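PDB 3HPY: catechol 2,3-dioxygenase from Pseudomonas sp. KL28, which probably catalyses the iron-dependent extradiol cleavage of catechol by molecular oxygen to (2Z,4E)-2-hydroxy-6-oxohexa-2,4-dienoate. Local coordinates for residues C[99-102]-C[103-106]; C[222-225]-C[226-229]; C[232-236]-C[237-241]. All blocks are in the same frame, centred on the assembly; numbering follows the deposited sequence.

Interaction 1: C[99-102]-C[103-106]; sequences GEML and ETGE
Thr104 reaches back over the turn it has just completed, where its side chain bonds to Leu102 and packs on Met101. Its CB sits 3.6 Å from CB of Met101. At the next atom OG1 donates to O of Leu102 over 2.7 Å, coming from above that carbonyl plane, and OG1 also lies 3.5 Å from Met101 CB. With OG1 beside its own backbone N (chi1 -45°), the hydroxyl is directed at the turn, which suits a short branched polar residue here. The methyl of Met101, brought round by a bend at chi3, touches OG1 as well, while its chain continues onto Arg42 and Ser54. Leu102 and Glu103 run side by side in the same direction, Glu103 OE2 lying 3.5 Å from Leu102 CD2; the other carboxylate oxygen bonds to Thr125. A backbone bond from Gly99 N to Thr104 O (2.9 Å) closes a wider loop, and Gly99 tolerates the positive phi that would press a CB against the preceding carbonyl. One water bridges Met101 N and Gly105 O. The bond from Thr104 N to Met101 O, 3.1 Å, marks a type II beta turn in the connection between strands 93-96 and 107-111 of the N-terminal domain.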
# COMPACT_ATOMS: atom_id res chain seq x y z
N GLY C 99 16.71 21.14 -33.34
CA GLY C 99 16.56 22.47 -32.81
C GLY C 99 15.13 22.98 -32.93
O GLY C 99 14.73 23.85 -32.18
N GLU C 100 14.37 22.43 -33.88
CA GLU C 100 12.98 22.88 -34.07
C GLU C 100 12.29 22.81 -32.71
O GLU C 100 11.49 23.68 -32.37
CB GLU C 100 12.27 21.99 -35.10
CG GLU C 100 11.05 22.65 -35.73
CD GLU C 100 9.86 22.67 -34.80
OE1 GLU C 100 8.89 23.40 -35.09
OE2 GLU C 100 9.89 21.95 -33.79
N MET C 101 12.62 21.76 -31.96
CA MET C 101 12.10 21.55 -30.61
C MET C 101 13.28 21.82 -29.67
O MET C 101 14.41 21.43 -29.95
CB MET C 101 11.63 20.10 -30.43
CG MET C 101 10.12 19.92 -30.36
SD MET C 101 9.57 18.21 -29.98
CE MET C 101 9.84 18.14 -28.22
N LEU C 102 13.00 22.50 -28.56
CA LEU C 102 14.03 22.83 -27.58
C LEU C 102 14.82 21.60 -27.13
O LEU C 102 14.25 20.53 -26.88
CB LEU C 102 13.40 23.49 -26.36
CG LEU C 102 13.78 24.93 -26.04
CD1 LEU C 102 12.92 25.42 -24.89
CD2 LEU C 102 15.25 25.01 -25.67
N GLU C 103 16.14 21.77 -27.05
CA GLU C 103 17.06 20.73 -26.62
C GLU C 103 16.87 19.39 -27.32
O GLU C 103 17.37 18.36 -26.85
CB GLU C 103 16.94 20.54 -25.11
CG GLU C 103 17.12 21.84 -24.34
CD GLU C 103 18.44 22.52 -24.64
OE1 GLU C 103 19.50 21.96 -24.29
OE2 GLU C 103 18.43 23.61 -25.24
N THR C 104 16.19 19.41 -28.46
CA THR C 104 15.93 18.20 -29.23
C THR C 104 16.66 18.10 -30.57
O THR C 104 16.90 19.11 -31.25
CB THR C 104 14.44 18.05 -29.51
OG1 THR C 104 13.71 18.33 -28.31
CG2 THR C 104 14.11 16.64 -29.99
N GLY C 105 17.00 16.87 -30.94
CA GLY C 105 17.69 16.61 -32.18
C GLY C 105 16.68 16.43 -33.29
O GLY C 105 15.47 16.49 -33.06
N GLU C 106 17.16 16.22 -34.50
CA GLU C 106 16.26 16.04 -35.61
C GLU C 106 15.48 14.75 -35.39
O GLU C 106 15.98 13.82 -34.77
CB GLU C 106 17.05 15.97 -36.90
CG GLU C 106 17.99 14.82 -36.91
CD GLU C 106 18.69 14.66 -38.23
OE1 GLU C 106 19.42 13.66 -38.37
OE2 GLU C 106 18.53 15.53 -39.12
O HOH W 1 13.76 19.09 -33.19

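Interaction 2: C[222-225]-C[226-229]; sequences ESWE and QVLR
Ser223 caps the first turn of helix 224-236: its OG accepts from Gln226 N at 3.3 Å, and Gln226 CG packs 3.7 Å from Ser223 OG. The hydroxyl stands between the backbone N and the carbonyl carbon (chi1 71°), a setting that lets so short a side chain bend back to the amide. Ser223 O receives two weak bonds, from Gln226 N and Val227 N. This is the N-cap of a helix in the C-terminal glyoxalase-type domain, and serine suits it because its small hydroxyl can stand in for the missing carbonyl of a preceding turn. Beyond, Trp224 O takes both Val227 N (3.0 Å), from well above the carbonyl plane, and Leu228 N (3.3 Å), nearer that plane. Arg229 N meets Glu225 O almost straight, at 173°, a regular helical bond. Trp224 CE3 approaches Val227 CB at 3.9 Å, the branched side chain meeting the ring obliquely, and Val227 continues onto Ile256. Between subunits, Ser223 OG, besides capping, bonds to Glu225 OE1 of the third subunit, and Glu225 OE1 to Ser223 OG of that chain; Arg229 salt-bridges its Glu144. Trp224 NE1 bonds to Trp224 O of the second subunit, and the two rings stack.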
# COMPACT_ATOMS: atom_id res chain seq x y z
N GLU C 222 3.92 5.13 -8.77
CA GLU C 222 4.70 4.16 -8.01
C GLU C 222 3.92 3.04 -7.34
O GLU C 222 4.37 1.89 -7.33
CB GLU C 222 5.52 4.88 -6.93
CG GLU C 222 6.73 5.62 -7.46
CD GLU C 222 7.95 4.71 -7.56
OE1 GLU C 222 8.74 4.68 -6.60
OE2 GLU C 222 8.10 4.02 -8.60
N SER C 223 2.77 3.35 -6.77
CA SER C 223 2.00 2.33 -6.06
C SER C 223 0.51 2.61 -6.05
O SER C 223 0.07 3.68 -6.44
CB SER C 223 2.48 2.25 -4.62
OG SER C 223 2.06 3.41 -3.92
N TRP C 224 -0.25 1.62 -5.57
CA TRP C 224 -1.70 1.75 -5.46
C TRP C 224 -2.05 2.93 -4.56
O TRP C 224 -2.98 3.66 -4.84
CB TRP C 224 -2.28 0.46 -4.88
CG TRP C 224 -3.78 0.43 -4.70
CD1 TRP C 224 -4.46 -0.03 -3.61
CD2 TRP C 224 -4.79 0.75 -5.68
NE1 TRP C 224 -5.81 -0.02 -3.84
CE2 TRP C 224 -6.05 0.46 -5.11
CE3 TRP C 224 -4.75 1.26 -6.99
CZ2 TRP C 224 -7.26 0.65 -5.79
CZ3 TRP C 224 -5.95 1.46 -7.68
CH2 TRP C 224 -7.19 1.15 -7.07
N GLU C 225 -1.31 3.12 -3.48
CA GLU C 225 -1.60 4.25 -2.61
C GLU C 225 -1.32 5.55 -3.36
O GLU C 225 -1.96 6.56 -3.08
CB GLU C 225 -0.78 4.17 -1.31
CG GLU C 225 -1.10 2.90 -0.54
CD GLU C 225 -1.22 3.12 0.95
OE1 GLU C 225 -0.41 3.89 1.53
OE2 GLU C 225 -2.12 2.50 1.55
N GLN C 226 -0.39 5.55 -4.31
CA GLN C 226 -0.14 6.79 -5.04
C GLN C 226 -1.33 7.09 -5.96
O GLN C 226 -1.58 8.25 -6.29
CB GLN C 226 1.15 6.71 -5.84
CG GLN C 226 2.40 6.90 -4.99
CD GLN C 226 2.35 8.14 -4.13
OE1 GLN C 226 2.25 8.06 -2.91
NE2 GLN C 226 2.40 9.30 -4.77
N VAL C 227 -2.07 6.05 -6.35
CA VAL C 227 -3.22 6.26 -7.22
C VAL C 227 -4.33 6.96 -6.43
O VAL C 227 -5.02 7.84 -6.95
CB VAL C 227 -3.75 4.92 -7.78
CG1 VAL C 227 -5.00 5.15 -8.63
CG2 VAL C 227 -2.67 4.27 -8.66
N LEU C 228 -4.49 6.56 -5.18
CA LEU C 228 -5.49 7.16 -4.30
C LEU C 228 -5.17 8.64 -4.14
O LEU C 228 -6.02 9.50 -4.33
CB LEU C 228 -5.46 6.48 -2.94
CG LEU C 228 -6.27 7.19 -1.85
CD1 LEU C 228 -7.71 7.33 -2.31
CD2 LEU C 228 -6.18 6.38 -0.54
N ARG C 229 -3.92 8.92 -3.79
CA ARG C 229 -3.47 10.29 -3.60
C ARG C 229 -3.70 11.14 -4.85
O ARG C 229 -4.03 12.32 -4.74
CB ARG C 229 -1.99 10.23 -3.21
CG ARG C 229 -1.19 11.48 -3.40
CD ARG C 229 0.13 11.27 -2.71
NE ARG C 229 0.86 12.52 -2.56
CZ ARG C 229 1.29 13.27 -3.56
NH1 ARG C 229 1.06 12.91 -4.83
NH2 ARG C 229 1.95 14.39 -3.31

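Interaction 3: C[232-236]-C[237-241]; sequences DIMSM and NEVNV
Val239 N donates to Met234 O at 2.7 Å and Glu238 N to Ser235 O at 2.9 Å, the 6-to-1 bond enclosing the shorter 5-to-2 bond, the pair that defines the Schellman motif ending helix 224-236. The first bond is fairly straight, at 164°, whereas the second reaches its carbonyl from well above the plane. Glu238 holds the positive phi (48°) that turns the chain out of the helix; its CB points away from the helix, and the chain is extended beyond CG, as suits a charged residue at an exposed position. One step earlier, Asn237 N still makes a helical bond to Ile233 O (3.1 Å), with a weak second one to Met234 O.

Outside the backbone, Ser235 OG is hydrogen-bonded to Tyr295 O of the second subunit. Apolar packing follows. Val239 leans over the helix end, its CB 4.0 Å from Met234 CB; the branched CB and CG2 lie against Met234 O, with Val239 CG2 3.3 Å from it, and the residue also touches Phe25 of helix 19-29. Met234, long and flexible, runs extended beyond CG into the sheet, against Ile256, Ala258, Phe266 and Thr268. Val241, where the chain turns toward the sheet, meets this thioether nearly at a right angle, with its CG2 3.8 Å from Met234 SD.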
# COMPACT_ATOMS: atom_id res chain seq x y z
N ASP C 232 -7.23 12.07 -4.70
CA ASP C 232 -7.48 13.15 -3.73
C ASP C 232 -7.04 14.48 -4.31
O ASP C 232 -7.76 15.47 -4.22
CB ASP C 232 -6.70 12.94 -2.43
CG ASP C 232 -7.06 11.65 -1.73
OD1 ASP C 232 -8.24 11.25 -1.80
OD2 ASP C 232 -6.16 11.05 -1.11
N ILE C 233 -5.85 14.50 -4.90
CA ILE C 233 -5.34 15.73 -5.50
C ILE C 233 -6.28 16.21 -6.60
O ILE C 233 -6.55 17.41 -6.72
CB ILE C 233 -3.92 15.53 -6.03
CG1 ILE C 233 -3.00 15.14 -4.85
CG2 ILE C 233 -3.40 16.82 -6.67
CD1 ILE C 233 -1.60 14.71 -5.26
N MET C 234 -6.82 15.29 -7.39
CA MET C 234 -7.74 15.68 -8.45
C MET C 234 -8.96 16.40 -7.87
O MET C 234 -9.39 17.43 -8.40
CB MET C 234 -8.19 14.45 -9.24
CG MET C 234 -7.10 13.88 -10.13
SD MET C 234 -7.60 12.37 -10.91
CE MET C 234 -6.08 11.94 -11.72
N SER C 235 -9.50 15.88 -6.77
CA SER C 235 -10.67 16.48 -6.13
C SER C 235 -10.36 17.84 -5.53
O SER C 235 -11.14 18.78 -5.67
CB SER C 235 -11.22 15.55 -5.05
OG SER C 235 -12.36 16.13 -4.44
N MET C 236 -9.24 17.93 -4.83
CA MET C 236 -8.84 19.18 -4.20
C MET C 236 -8.74 20.29 -5.25
O MET C 236 -8.96 21.46 -4.93
CB MET C 236 -7.49 19.00 -3.49
CG MET C 236 -7.52 18.01 -2.33
SD MET C 236 -5.86 17.58 -1.71
CE MET C 236 -5.70 18.70 -0.30
N ASN C 237 -8.41 19.93 -6.49
CA ASN C 237 -8.30 20.93 -7.54
C ASN C 237 -9.50 20.91 -8.49
O ASN C 237 -9.43 21.42 -9.61
CB ASN C 237 -7.01 20.76 -8.33
CG ASN C 237 -5.78 20.99 -7.49
OD1 ASN C 237 -5.30 20.08 -6.81
ND2 ASN C 237 -5.27 22.22 -7.51
N GLU C 238 -10.60 20.32 -8.02
CA GLU C 238 -11.83 20.22 -8.78
C GLU C 238 -11.64 19.73 -10.21
O GLU C 238 -12.30 20.19 -11.14
CB GLU C 238 -12.56 21.58 -8.77
CG GLU C 238 -13.04 21.98 -7.38
CD GLU C 238 -13.98 23.18 -7.37
OE1 GLU C 238 -14.50 23.52 -6.28
OE2 GLU C 238 -14.21 23.78 -8.45
N VAL C 239 -10.73 18.77 -10.37
CA VAL C 239 -10.45 18.18 -11.67
C VAL C 239 -11.51 17.15 -12.01
O VAL C 239 -11.80 16.26 -11.20
CB VAL C 239 -9.09 17.45 -11.66
CG1 VAL C 239 -8.83 16.84 -13.03
CG2 VAL C 239 -7.98 18.40 -11.27
N ASN C 240 -12.09 17.25 -13.20
CA ASN C 240 -13.11 16.29 -13.63
C ASN C 240 -12.48 14.93 -13.87
O ASN C 240 -11.55 14.79 -14.67
CB ASN C 240 -13.80 16.77 -14.90
CG ASN C 240 -14.69 17.98 -14.67
OD1 ASN C 240 -15.18 18.60 -15.62
ND2 ASN C 240 -14.90 18.32 -13.40
N VAL C 241 -13.00 13.93 -13.18
CA VAL C 241 -12.52 12.56 -13.28
C VAL C 241 -13.49 11.73 -14.10
O VAL C 241 -14.70 11.77 -13.86
CB VAL C 241 -12.38 11.93 -11.88
CG1 VAL C 241 -11.93 10.50 -12.00
CG2 VAL C 241 -11.40 12.73 -11.03

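How the interactions relate
Interactions 2 and 3 share helix 224-236, holding its start and its end, with centres about 15 Å apart; both reach into neighbouring subunits. Interaction 1 belongs to the other domain, its centre about 34 Å from each, away from the iron site and untouched by other chains. All three are partly buried, with exposed residues in interaction 1 (Gly99, Glu103) and interaction 3 (Asn237, Glu238) but none in interaction 2. Interaction 1 ties a loop together with backbone bonds, a threonine hydroxyl and a water. At 222-229 a side chain supplies the capping bond, whereas at 232-241 main-chain bonds finish the helix. Val227 and Met234 both meet Ile256, and Met234 also the strand carrying the iron ligand Glu267.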